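Local coordinates for protein adenine phosphoribosyltransferase (Leishmania donovani, PDB 1QCC) that probably catalyses the magnesium-dependent transfer of a phosphoribosyl group from 5-phospho-alpha-D-ribose 1-diphosphate to adenine, giving AMP and diphosphate in purine salvage, at residues Gly108-Ser113 with Thr129-Ser134; Leu76-Arg81 with Leu143-Leu148. All blocks are in the same frame, centred on the assembly; numbering follows the deposited sequence.

Interaction 2 lies in the middle of the chain, where two neighbouring parallel strands of the phosphoribosyltransferase sheet run out into the active site; it holds Arg-81, Asp-145 and Val-147, all of which bind AMP. Interaction 1 pairs two short antiparallel strands at the dimer interface, their sequence falling between the two segments of interaction 2. The centres of the two contacts are about 17 Å apart, yet they meet directly where Ile-130 CG2 packs on Leu-76 CD1 at 3.7 Å. Helix 152-163 connects them further, taking side chains from both, and its Thr-153, a magnesium ligand, is about 4 Å from the side chain of Phe-78.

Interaction 1: residues Gly108-Ser113 with Thr129-Ser134; sequences GLLIRS and TIRYGS
Strands 110-112 and 129-131 pair antiparallel as a two-stranded ribbon, their axes 4.7 Å apart at closest approach, with Ile-111 and Ile-130 forming the hydrogen-bonded pair. They flank the flexible loop of type I phosphoribosyltransferases, consistent with residues 119-122 between them not being modelled. Ile-111 N gives a straight bond to Ile-130 O (3.0 Å), whereas the return bond from Ile-130 N to Ile-111 O is weak. Beyond the ladder, Tyr-132 N binds Leu-109 O at 2.6 Å, and the CG of Arg-131 also lies against that carbonyl oxygen. With CG anti to the backbone N (chi1 -177°), Tyr-132 swings its ring across Ile-111, which meets it obliquely, Ile-111 CG1 coming within 3.8 Å of Tyr-132 CD2. Leu-110 CD1 reaches Thr-129 OG1 at 3.6 Å, while its CD2 rests on the CA of Arg-131. The Thr-129 methyl CG2 spans Ile-111 O and the CA and CB of Arg-112, and its hydroxyl is hydrogen-bonded to the backbone O of Arg-101 and to Asn-106 ND2. A type II turn follows, in which Arg-131 O accepts from both the N and the OG of Ser-134. The ribbon bridges the dimer: Arg-131 forms a salt bridge with Glu-49 of the second subunit, and residues 110-112 continue in a parallel ladder with a strand of that chain. Within its own chain, Ile-111 and Ile-130 both pack on Leu-160 of helix 152-163.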
ATOM      1  N   GLY A 108      16.462  -4.504   6.181  1.00 14.27           N
ATOM      2  CA  GLY A 108      17.404  -5.514   5.719  1.00 15.41           C
ATOM      3  C   GLY A 108      18.494  -4.981   4.806  1.00 17.13           C
ATOM      4  O   GLY A 108      18.668  -3.766   4.683  1.00 17.50           O
ATOM      5  N   LEU A 109      19.291  -5.883   4.239  1.00 17.41           N
ATOM      6  CA  LEU A 109      20.330  -5.488   3.292  1.00 16.82           C
ATOM      7  C   LEU A 109      19.560  -5.173   2.023  1.00 16.75           C
ATOM      8  O   LEU A 109      18.731  -5.969   1.591  1.00 15.69           O
ATOM      9  CB  LEU A 109      21.288  -6.638   3.019  1.00 18.94           C
ATOM     10  CG  LEU A 109      22.205  -7.033   4.161  1.00 21.24           C
ATOM     11  CD1 LEU A 109      23.170  -8.096   3.662  1.00 23.96           C
ATOM     12  CD2 LEU A 109      22.959  -5.804   4.647  1.00 22.08           C
ATOM     13  N   LEU A 110      19.833  -4.020   1.425  1.00 17.47           N
ATOM     14  CA  LEU A 110      19.109  -3.600   0.231  1.00 16.50           C
ATOM     15  C   LEU A 110      19.938  -3.469  -1.033  1.00 16.70           C
ATOM     16  O   LEU A 110      21.161  -3.327  -0.984  1.00 17.39           O
ATOM     17  CB  LEU A 110      18.444  -2.246   0.484  1.00 13.95           C
ATOM     18  CG  LEU A 110      17.658  -2.030   1.773  1.00 11.44           C
ATOM     19  CD1 LEU A 110      17.215  -0.587   1.840  1.00  9.82           C
ATOM     20  CD2 LEU A 110      16.470  -2.956   1.830  1.00 11.01           C
ATOM     21  N   ILE A 111      19.239  -3.516  -2.165  1.00 16.85           N
ATOM     22  CA  ILE A 111      19.838  -3.340  -3.485  1.00 17.48           C
ATOM     23  C   ILE A 111      19.182  -2.061  -4.004  1.00 16.51           C
ATOM     24  O   ILE A 111      17.958  -1.979  -4.026  1.00 15.17           O
ATOM     25  CB  ILE A 111      19.464  -4.487  -4.460  1.00 19.01           C
ATOM     26  CG1 ILE A 111      19.820  -5.847  -3.856  1.00 17.66           C
ATOM     27  CG2 ILE A 111      20.185  -4.296  -5.810  1.00 16.72           C
ATOM     28  CD1 ILE A 111      19.365  -7.022  -4.698  1.00 17.82           C
ATOM     29  N   ARG A 112      19.978  -1.054  -4.371  1.00 16.08           N
ATOM     30  CA  ARG A 112      19.413   0.201  -4.885  1.00 16.91           C
ATOM     31  C   ARG A 112      19.491   0.322  -6.411  1.00 15.53           C
ATOM     32  O   ARG A 112      20.426  -0.179  -7.036  1.00 14.61           O
ATOM     33  CB  ARG A 112      20.060   1.430  -4.221  1.00 15.46           C
ATOM     34  CG  ARG A 112      21.508   1.699  -4.620  1.00 16.27           C
ATOM     35  CD  ARG A 112      21.999   3.058  -4.127  1.00 18.50           C
ATOM     36  NE  ARG A 112      23.385   3.303  -4.518  1.00 22.29           N
ATOM     37  CZ  ARG A 112      24.427   3.146  -3.708  1.00 25.03           C
ATOM     38  NH1 ARG A 112      25.657   3.376  -4.149  1.00 24.67           N
ATOM     39  NH2 ARG A 112      24.235   2.785  -2.446  1.00 31.20           N
ATOM     40  N   SER A 113      18.490   0.974  -7.000  1.00 15.06           N
ATOM     41  CA  SER A 113      18.430   1.177  -8.444  1.00 15.06           C
ATOM     42  C   SER A 113      19.371   2.306  -8.862  1.00 15.36           C
ATOM     43  O   SER A 113      19.877   3.048  -8.026  1.00 18.07           O
ATOM     44  CB  SER A 113      17.000   1.494  -8.888  1.00 14.21           C
ATOM     45  OG  SER A 113      16.555   2.741  -8.365  1.00 14.05           O
ATOM     46  N   THR A 129      14.599   0.713  -3.863  1.00 16.23           N
ATOM     47  CA  THR A 129      15.241  -0.515  -3.395  1.00 15.94           C
ATOM     48  C   THR A 129      14.285  -1.686  -3.136  1.00 15.11           C
ATOM     49  O   THR A 129      13.065  -1.533  -3.107  1.00 14.85           O
ATOM     50  CB  THR A 129      15.971  -0.289  -2.033  1.00 12.11           C
ATOM     51  OG1 THR A 129      14.998  -0.141  -0.990  1.00 13.18           O
ATOM     52  CG2 THR A 129      16.844   0.957  -2.058  1.00 12.37           C
ATOM     53  N   ILE A 130      14.889  -2.860  -2.977  1.00 14.82           N
ATOM     54  CA  ILE A 130      14.209  -4.100  -2.607  1.00 14.27           C
ATOM     55  C   ILE A 130      15.248  -4.773  -1.716  1.00 13.90           C
ATOM     56  O   ILE A 130      16.447  -4.510  -1.852  1.00 14.19           O
ATOM     57  CB  ILE A 130      13.872  -5.065  -3.787  1.00 13.26           C
ATOM     58  CG1 ILE A 130      15.138  -5.513  -4.519  1.00 14.23           C
ATOM     59  CG2 ILE A 130      12.810  -4.461  -4.695  1.00 13.74           C
ATOM     60  CD1 ILE A 130      14.897  -6.651  -5.479  1.00 12.62           C
ATOM     61  N   ARG A 131      14.795  -5.591  -0.775  1.00 13.46           N
ATOM     62  CA  ARG A 131      15.716  -6.276   0.114  1.00 13.63           C
ATOM     63  C   ARG A 131      16.520  -7.298  -0.681  1.00 14.89           C
ATOM     64  O   ARG A 131      15.997  -7.970  -1.570  1.00 14.77           O
ATOM     65  CB  ARG A 131      14.967  -6.964   1.256  1.00 11.83           C
ATOM     66  CG  ARG A 131      15.873  -7.373   2.417  1.00 13.58           C
ATOM     67  CD  ARG A 131      15.146  -8.228   3.438  1.00 10.34           C
ATOM     68  NE  ARG A 131      14.737  -9.506   2.866  1.00 12.60           N
ATOM     69  CZ  ARG A 131      13.510  -9.782   2.433  1.00 13.85           C
ATOM     70  NH1 ARG A 131      13.249 -10.975   1.921  1.00 15.86           N
ATOM     71  NH2 ARG A 131      12.540  -8.873   2.512  1.00 14.78           N
ATOM     72  N   TYR A 132      17.812  -7.351  -0.397  1.00 14.84           N
ATOM     73  CA  TYR A 132      18.713  -8.282  -1.049  1.00 17.13           C
ATOM     74  C   TYR A 132      18.207  -9.697  -0.775  1.00 17.02           C
ATOM     75  O   TYR A 132      18.024 -10.082   0.376  1.00 17.06           O
ATOM     76  CB  TYR A 132      20.120  -8.093  -0.477  1.00 18.09           C
ATOM     77  CG  TYR A 132      21.182  -8.942  -1.123  1.00 21.46           C
ATOM     78  CD1 TYR A 132      21.381 -10.265  -0.727  1.00 22.19           C
ATOM     79  CD2 TYR A 132      21.999  -8.420  -2.126  1.00 23.47           C
ATOM     80  CE1 TYR A 132      22.371 -11.053  -1.317  1.00 27.35           C
ATOM     81  CE2 TYR A 132      22.995  -9.195  -2.723  1.00 27.61           C
ATOM     82  CZ  TYR A 132      23.175 -10.508  -2.314  1.00 28.39           C
ATOM     83  OH  TYR A 132      24.158 -11.274  -2.896  1.00 28.94           O
ATOM     84  N   GLY A 133      17.932 -10.443  -1.838  1.00 18.87           N
ATOM     85  CA  GLY A 133      17.453 -11.807  -1.684  1.00 20.06           C
ATOM     86  C   GLY A 133      15.944 -11.981  -1.624  1.00 20.15           C
ATOM     87  O   GLY A 133      15.462 -13.103  -1.466  1.00 21.31           O
ATOM     88  N   SER A 134      15.191 -10.889  -1.714  1.00 17.37           N
ATOM     89  CA  SER A 134      13.737 -10.993  -1.692  1.00 16.56           C
ATOM     90  C   SER A 134      13.280 -11.718  -2.963  1.00 19.35           C
ATOM     91  O   SER A 134      12.236 -12.365  -2.983  1.00 18.58           O
ATOM     92  CB  SER A 134      13.095  -9.606  -1.598  1.00 13.23           C
ATOM     93  OG  SER A 134      13.575  -8.757  -2.620  1.00 13.97           O
TER

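Interaction 2: residues Leu76-Arg81 with Leu143-Leu148; sequences LGFDAR and LIDDVL
Asp-146 OD2 is gripped by Arg-81 NE at 3.0 Å, on the syn side though 33° out of the carboxylate plane, and more weakly by the backbone N of Val-147. This pair lies just past the C-terminal ends of two parallel strands in the central sheet of a type I phosphoribosyltransferase, where Asp-145 and Asp-146 form the acidic pair of the family's PRPP-binding motif. The Arg-81 NE also stands 2.9 Å from Asp-146 OD1, so the salt bridge spans both oxygens, with the guanidinium and carboxylate planes turned 56° apart. The arginine chain bends at chi3 (-57°), bringing CD and NE alongside the carboxylate of Asp-146. Asp-145 binds magnesium and AMP, and Arg-81 binds adenine and AMP. Upstream, Ile-144 is held by both its backbone groups: its N bonds to Leu-76 O, and its O accepts from Phe-78 N (3.1 Å). The same carbonyl oxygen lies over one face of the Phe-78 ring, offset toward the rim. Leu-143 CD2 and Asp-145 OD1 come to the edge of that ring, Asp-145 OD1 lying 3.3 Å from Phe-78 CD2. Leu-76 and Leu-143 touch on the sheet face covered by Val-161 of helix 152-163, while Ile-144 CG2 lies against the CA of Gly-77 on the other face. Asp-145 OD2 accepts from the backbone N of Asp-146, which approaches from above the carboxylate plane, at 2.8 Å. Beside Arg-81, a water accepts from its NH1 and donates to Val-147 O at 2.8 Å.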
ATOM      1  N   LEU A  76       5.979  -7.740  -7.496  1.00 12.37           N
ATOM      2  CA  LEU A  76       6.728  -6.630  -6.916  1.00 11.34           C
ATOM      3  C   LEU A  76       5.909  -5.351  -7.104  1.00 10.91           C
ATOM      4  O   LEU A  76       5.689  -4.908  -8.228  1.00 12.05           O
ATOM      5  CB  LEU A  76       8.103  -6.505  -7.586  1.00 13.75           C
ATOM      6  CG  LEU A  76       8.986  -5.284  -7.284  1.00 14.88           C
ATOM      7  CD1 LEU A  76       9.420  -5.278  -5.829  1.00 12.75           C
ATOM      8  CD2 LEU A  76      10.197  -5.297  -8.191  1.00 13.81           C
ATOM      9  N   GLY A  77       5.443  -4.781  -5.996  1.00 12.03           N
ATOM     10  CA  GLY A  77       4.637  -3.571  -6.053  1.00 10.38           C
ATOM     11  C   GLY A  77       5.409  -2.329  -5.659  1.00 12.03           C
ATOM     12  O   GLY A  77       6.272  -2.383  -4.775  1.00 11.50           O
ATOM     13  N   PHE A  78       5.075  -1.208  -6.297  1.00  9.85           N
ATOM     14  CA  PHE A  78       5.739   0.072  -6.051  1.00 11.21           C
ATOM     15  C   PHE A  78       5.093   0.852  -4.897  1.00 12.99           C
ATOM     16  O   PHE A  78       3.870   0.907  -4.784  1.00 12.44           O
ATOM     17  CB  PHE A  78       5.717   0.936  -7.326  1.00 11.18           C
ATOM     18  CG  PHE A  78       6.379   0.297  -8.534  1.00 13.31           C
ATOM     19  CD1 PHE A  78       6.969  -0.965  -8.456  1.00 13.92           C
ATOM     20  CD2 PHE A  78       6.392   0.963  -9.758  1.00 12.52           C
ATOM     21  CE1 PHE A  78       7.561  -1.555  -9.581  1.00 14.16           C
ATOM     22  CE2 PHE A  78       6.977   0.388 -10.885  1.00 11.38           C
ATOM     23  CZ  PHE A  78       7.563  -0.875 -10.796  1.00 14.44           C
ATOM     24  N   ASP A  79       5.925   1.469  -4.064  1.00 13.61           N
ATOM     25  CA  ASP A  79       5.481   2.264  -2.915  1.00 13.79           C
ATOM     26  C   ASP A  79       4.882   3.583  -3.429  1.00 16.34           C
ATOM     27  O   ASP A  79       5.575   4.357  -4.093  1.00 16.57           O
ATOM     28  CB  ASP A  79       6.709   2.535  -2.032  1.00 14.59           C
ATOM     29  CG  ASP A  79       6.376   3.181  -0.685  1.00 15.49           C
ATOM     30  OD1 ASP A  79       5.219   3.548  -0.403  1.00 16.74           O
ATOM     31  OD2 ASP A  79       7.321   3.323   0.115  1.00 14.27           O
ATOM     32  N   ALA A  80       3.593   3.833  -3.189  1.00 14.90           N
ATOM     33  CA  ALA A  80       2.759   3.112  -2.232  1.00 15.12           C
ATOM     34  C   ALA A  80       1.501   2.583  -2.919  1.00 14.45           C
ATOM     35  O   ALA A  80       0.835   1.675  -2.416  1.00 14.05           O
ATOM     36  CB  ALA A  80       2.347   4.056  -1.090  1.00 13.98           C
ATOM     37  N   ARG A  81       1.177   3.159  -4.068  1.00 12.80           N
ATOM     38  CA  ARG A  81      -0.027   2.783  -4.784  1.00 13.38           C
ATOM     39  C   ARG A  81      -0.013   1.373  -5.366  1.00 12.63           C
ATOM     40  O   ARG A  81      -1.068   0.776  -5.579  1.00 14.90           O
ATOM     41  CB  ARG A  81      -0.393   3.879  -5.794  1.00 13.06           C
ATOM     42  CG  ARG A  81      -0.425   5.262  -5.101  1.00 14.99           C
ATOM     43  CD  ARG A  81      -0.982   6.405  -5.935  1.00 15.90           C
ATOM     44  NE  ARG A  81      -0.272   6.586  -7.194  1.00 23.81           N
ATOM     45  CZ  ARG A  81       0.094   7.760  -7.701  1.00 24.57           C
ATOM     46  NH1 ARG A  81       0.725   7.797  -8.865  1.00 27.75           N
ATOM     47  NH2 ARG A  81      -0.117   8.884  -7.033  1.00 20.49           N
ATOM     48  N   LEU A 143       5.710  -6.894 -12.083  1.00 14.82           N
ATOM     49  CA  LEU A 143       5.826  -5.570 -11.467  1.00 14.21           C
ATOM     50  C   LEU A 143       4.449  -4.910 -11.555  1.00 12.71           C
ATOM     51  O   LEU A 143       3.796  -4.997 -12.592  1.00 12.41           O
ATOM     52  CB  LEU A 143       6.855  -4.705 -12.208  1.00 16.20           C
ATOM     53  CG  LEU A 143       8.352  -4.946 -11.988  1.00 18.74           C
ATOM     54  CD1 LEU A 143       8.709  -6.389 -12.264  1.00 25.39           C
ATOM     55  CD2 LEU A 143       9.149  -4.039 -12.902  1.00 20.63           C
ATOM     56  N   ILE A 144       4.009  -4.255 -10.480  1.00 13.31           N
ATOM     57  CA  ILE A 144       2.703  -3.595 -10.468  1.00 11.81           C
ATOM     58  C   ILE A 144       2.683  -2.203  -9.806  1.00 12.78           C
ATOM     59  O   ILE A 144       3.409  -1.930  -8.849  1.00 14.56           O
ATOM     60  CB  ILE A 144       1.610  -4.517  -9.847  1.00 11.77           C
ATOM     61  CG1 ILE A 144       0.214  -3.945 -10.115  1.00 12.49           C
ATOM     62  CG2 ILE A 144       1.835  -4.698  -8.348  1.00 13.73           C
ATOM     63  CD1 ILE A 144      -0.925  -4.898  -9.783  1.00 11.39           C
ATOM     64  N   ASP A 145       1.856  -1.321 -10.355  1.00 13.45           N
ATOM     65  CA  ASP A 145       1.693   0.045  -9.862  1.00 13.45           C
ATOM     66  C   ASP A 145       0.368   0.530 -10.455  1.00 14.61           C
ATOM     67  O   ASP A 145      -0.170  -0.097 -11.375  1.00 14.01           O
ATOM     68  CB  ASP A 145       2.860   0.922 -10.348  1.00 13.07           C
ATOM     69  CG  ASP A 145       2.965   2.252  -9.605  1.00 15.53           C
ATOM     70  OD1 ASP A 145       3.867   3.045  -9.945  1.00 14.78           O
ATOM     71  OD2 ASP A 145       2.163   2.518  -8.687  1.00 20.29           O
ATOM     72  N   ASP A 146      -0.172   1.626  -9.939  1.00 13.46           N
ATOM     73  CA  ASP A 146      -1.438   2.115 -10.466  1.00 13.90           C
ATOM     74  C   ASP A 146      -1.356   2.809 -11.831  1.00 14.41           C
ATOM     75  O   ASP A 146      -2.125   2.491 -12.737  1.00 13.27           O
ATOM     76  CB  ASP A 146      -2.157   3.000  -9.437  1.00 11.59           C
ATOM     77  CG  ASP A 146      -1.488   4.352  -9.228  1.00 14.65           C
ATOM     78  OD1 ASP A 146      -2.229   5.318  -8.943  1.00 15.23           O
ATOM     79  OD2 ASP A 146      -0.243   4.457  -9.332  1.00 11.87           O
ATOM     80  N   VAL A 147      -0.401   3.720 -11.989  1.00 15.13           N
ATOM     81  CA  VAL A 147      -0.262   4.473 -13.235  1.00 16.89           C
ATOM     82  C   VAL A 147       1.133   4.424 -13.851  1.00 16.04           C
ATOM     83  O   VAL A 147       2.141   4.520 -13.148  1.00 15.96           O
ATOM     84  CB  VAL A 147      -0.625   5.986 -13.035  1.00 16.77           C
ATOM     85  CG1 VAL A 147      -0.503   6.739 -14.350  1.00 17.10           C
ATOM     86  CG2 VAL A 147      -2.035   6.144 -12.481  1.00 12.10           C
ATOM     87  N   LEU A 148       1.183   4.234 -15.167  1.00 15.97           N
ATOM     88  CA  LEU A 148       2.454   4.248 -15.884  1.00 15.58           C
ATOM     89  C   LEU A 148       2.498   5.626 -16.531  1.00 15.60           C
ATOM     90  O   LEU A 148       1.778   5.882 -17.494  1.00 14.59           O
ATOM     91  CB  LEU A 148       2.513   3.171 -16.972  1.00 16.01           C
ATOM     92  CG  LEU A 148       3.816   3.189 -17.785  1.00 14.50           C
ATOM     93  CD1 LEU A 148       4.998   2.824 -16.905  1.00 15.08           C
ATOM     94  CD2 LEU A 148       3.718   2.236 -18.945  1.00 16.94           C
TER
HETATM   95  O   HOH W   1       2.338   5.788 -10.624  1.00 29.59           O